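SsDNA binding RNA Polymerase cofactor (Pseudomonas phage LUZ7, PDB 6QLC) binds single-stranded DNA and serves as a cofactor of RNA polymerase, probably regulating transcription of the phage genome. Local coordinates at residues Q59-V64 with K81-R86. Numbering follows the deposited sequence.
Sequences QEFLTV and KKLVSR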
loop_
_atom_site.group_PDB
_atom_site.type_symbol
_atom_site.label_atom_id
_atom_site.label_comp_id
_atom_site.label_asym_id
_atom_site.label_seq_id
_atom_site.Cartn_x
_atom_site.Cartn_y
_atom_site.Cartn_z
ATOM N N GLN A 59 -4.191 13.215 -2.019
ATOM C CA GLN A 59 -5.609 13.557 -1.996
ATOM C C GLN A 59 -5.992 14.466 -3.161
ATOM O O GLN A 59 -6.952 14.192 -3.887
ATOM C CB GLN A 59 -5.946 14.207 -0.657
ATOM C CG GLN A 59 -7.414 14.242 -0.309
ATOM C CD GLN A 59 -7.655 14.744 1.107
ATOM O OE1 GLN A 59 -7.667 13.966 2.073
ATOM N NE2 GLN A 59 -7.837 16.053 1.238
ATOM N N GLU A 60 -5.243 15.549 -3.371
ATOM C CA GLU A 60 -5.570 16.449 -4.474
ATOM C C GLU A 60 -5.505 15.720 -5.805
ATOM O O GLU A 60 -6.354 15.920 -6.683
ATOM C CB GLU A 60 -4.605 17.637 -4.501
ATOM C CG GLU A 60 -5.117 18.892 -3.833
ATOM C CD GLU A 60 -4.112 20.025 -3.930
ATOM O OE1 GLU A 60 -3.463 20.334 -2.902
ATOM O OE2 GLU A 60 -3.961 20.589 -5.039
ATOM N N PHE A 61 -4.473 14.905 -5.983
ATOM C CA PHE A 61 -4.277 14.203 -7.238
ATOM C C PHE A 61 -5.460 13.302 -7.559
ATOM O O PHE A 61 -5.833 13.160 -8.727
ATOM C CB PHE A 61 -2.992 13.397 -7.147
ATOM C CG PHE A 61 -2.654 12.673 -8.386
ATOM C CD1 PHE A 61 -2.247 13.363 -9.508
ATOM C CD2 PHE A 61 -2.739 11.290 -8.432
ATOM C CE1 PHE A 61 -1.916 12.693 -10.663
ATOM C CE2 PHE A 61 -2.419 10.605 -9.586
ATOM C CZ PHE A 61 -2.002 11.307 -10.703
ATOM N N LEU A 62 -6.086 12.731 -6.534
ATOM C CA LEU A 62 -7.158 11.762 -6.706
ATOM C C LEU A 62 -8.548 12.371 -6.572
ATOM O O LEU A 62 -9.527 11.625 -6.487
ATOM C CB LEU A 62 -7.000 10.628 -5.697
ATOM C CG LEU A 62 -5.740 9.797 -5.888
ATOM C CD1 LEU A 62 -5.879 8.494 -5.131
ATOM C CD2 LEU A 62 -5.534 9.551 -7.375
ATOM N N THR A 63 -8.660 13.702 -6.543
ATOM C CA THR A 63 -9.953 14.366 -6.360
ATOM C C THR A 63 -10.201 15.520 -7.318
ATOM O O THR A 63 -11.368 15.815 -7.602
ATOM C CB THR A 63 -10.087 14.913 -4.936
ATOM O OG1 THR A 63 -8.974 15.767 -4.667
ATOM C CG2 THR A 63 -10.112 13.803 -3.919
ATOM N N VAL A 64 -9.162 16.179 -7.827
ATOM C CA VAL A 64 -9.280 17.478 -8.470
ATOM C C VAL A 64 -8.342 17.507 -9.671
ATOM O O VAL A 64 -7.292 16.859 -9.669
ATOM C CB VAL A 64 -8.988 18.578 -7.421
ATOM C CG1 VAL A 64 -8.425 19.840 -8.043
ATOM C CG2 VAL A 64 -10.244 18.861 -6.594
ATOM N N LYS A 81 -4.832 4.284 -11.660
ATOM C CA LYS A 81 -3.994 3.350 -12.395
ATOM C C LYS A 81 -2.577 3.894 -12.525
ATOM O O LYS A 81 -1.605 3.172 -12.276
ATOM C CB LYS A 81 -4.619 3.065 -13.762
ATOM C CG LYS A 81 -5.525 1.834 -13.747
ATOM C CD LYS A 81 -6.518 1.846 -14.902
ATOM C CE LYS A 81 -5.810 2.026 -16.240
ATOM N NZ LYS A 81 -6.764 2.142 -17.382
ATOM N N LYS A 82 -2.449 5.181 -12.863
ATOM C CA LYS A 82 -1.132 5.787 -13.021
ATOM C C LYS A 82 -0.313 5.697 -11.738
ATOM O O LYS A 82 0.883 5.399 -11.788
ATOM C CB LYS A 82 -1.270 7.240 -13.471
ATOM C CG LYS A 82 0.053 7.866 -13.934
ATOM C CD LYS A 82 0.029 9.374 -13.826
ATOM C CE LYS A 82 1.168 9.896 -12.951
ATOM N NZ LYS A 82 1.109 11.387 -12.747
ATOM N N LEU A 83 -0.934 5.943 -10.576
ATOM C CA LEU A 83 -0.263 5.671 -9.306
ATOM C C LEU A 83 0.300 4.253 -9.273
ATOM O O LEU A 83 1.517 4.056 -9.162
ATOM C CB LEU A 83 -1.228 5.879 -8.139
ATOM C CG LEU A 83 -1.483 7.288 -7.617
ATOM C CD1 LEU A 83 -2.042 7.289 -6.198
ATOM C CD2 LEU A 83 -0.224 8.102 -7.688
ATOM N N VAL A 84 -0.585 3.249 -9.358
ATOM C CA VAL A 84 -0.203 1.836 -9.388
ATOM C C VAL A 84 1.011 1.622 -10.287
ATOM O O VAL A 84 2.013 1.034 -9.869
ATOM C CB VAL A 84 -1.382 0.949 -9.849
ATOM C CG1 VAL A 84 -0.947 -0.497 -9.951
ATOM C CG2 VAL A 84 -2.514 1.049 -8.882
ATOM N N SER A 85 0.951 2.148 -11.510
ATOM C CA SER A 85 2.008 1.913 -12.484
ATOM C C SER A 85 3.390 2.354 -12.001
ATOM O O SER A 85 4.395 1.863 -12.519
ATOM C CB SER A 85 1.657 2.626 -13.791
ATOM O OG SER A 85 2.290 3.879 -13.884
ATOM N N ARG A 86 3.477 3.254 -11.028
ATOM C CA ARG A 86 4.767 3.727 -10.556
ATOM C C ARG A 86 5.092 3.278 -9.147
ATOM O O ARG A 86 6.179 3.592 -8.647
ATOM C CB ARG A 86 4.814 5.244 -10.638
ATOM C CG ARG A 86 4.168 5.749 -11.900
ATOM C CD ARG A 86 5.204 6.257 -12.866
ATOM N NE ARG A 86 5.929 7.383 -12.292
ATOM C CZ ARG A 86 5.497 8.637 -12.338
ATOM N NH1 ARG A 86 4.347 8.922 -12.940
ATOM N NH2 ARG A 86 6.215 9.605 -11.789
#
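Phe61 and Leu83 form the densely packed part of this contact, since they give up more surface to the opposite segment than any other residues, 68 and 53 Å². Their side chains run antiparallel alongside one another, bringing ring atom CE2 of Phe61 within 3.8 Å of CD2 of Leu83, with CG of Leu83 close behind. The first torsion of Phe61 sets CG anti to the backbone N (chi1 -178°), which carries the ring out from the end of helix 53-61 to helix 73-86. Leu62, the first residue to depart from helical backbone angles, meets Leu83 tip to tip, CD1 to CD1 at 4.2 Å. Both leucines are buried, and one branch of Leu83 serves each partner: CD2 the ring, CD1 Leu62.

The other flank faces solvent. Exposed Lys82, which loses only 31 Å², lies roughly perpendicular to Phe61, its chain bent at chi3 (123°), and its NZ comes up obliquely to the ring, 3.7 Å from CZ of Phe61. No hydrogen bond joins the segments, and with only 172 Å² buried, counted over the two, the link is small and rests chiefly on apolar packing.

Arg79 NH1, earlier on helix 73-86, hydrogen-bonds to Phe61 O and supplies the polar link the two segments lack. The contact thus joins the end of helix 53-61 to helix 73-86, with Leu62 also touching Leu29 of strand 27-34 and Leu83 packing on Phe33 of the second subunit.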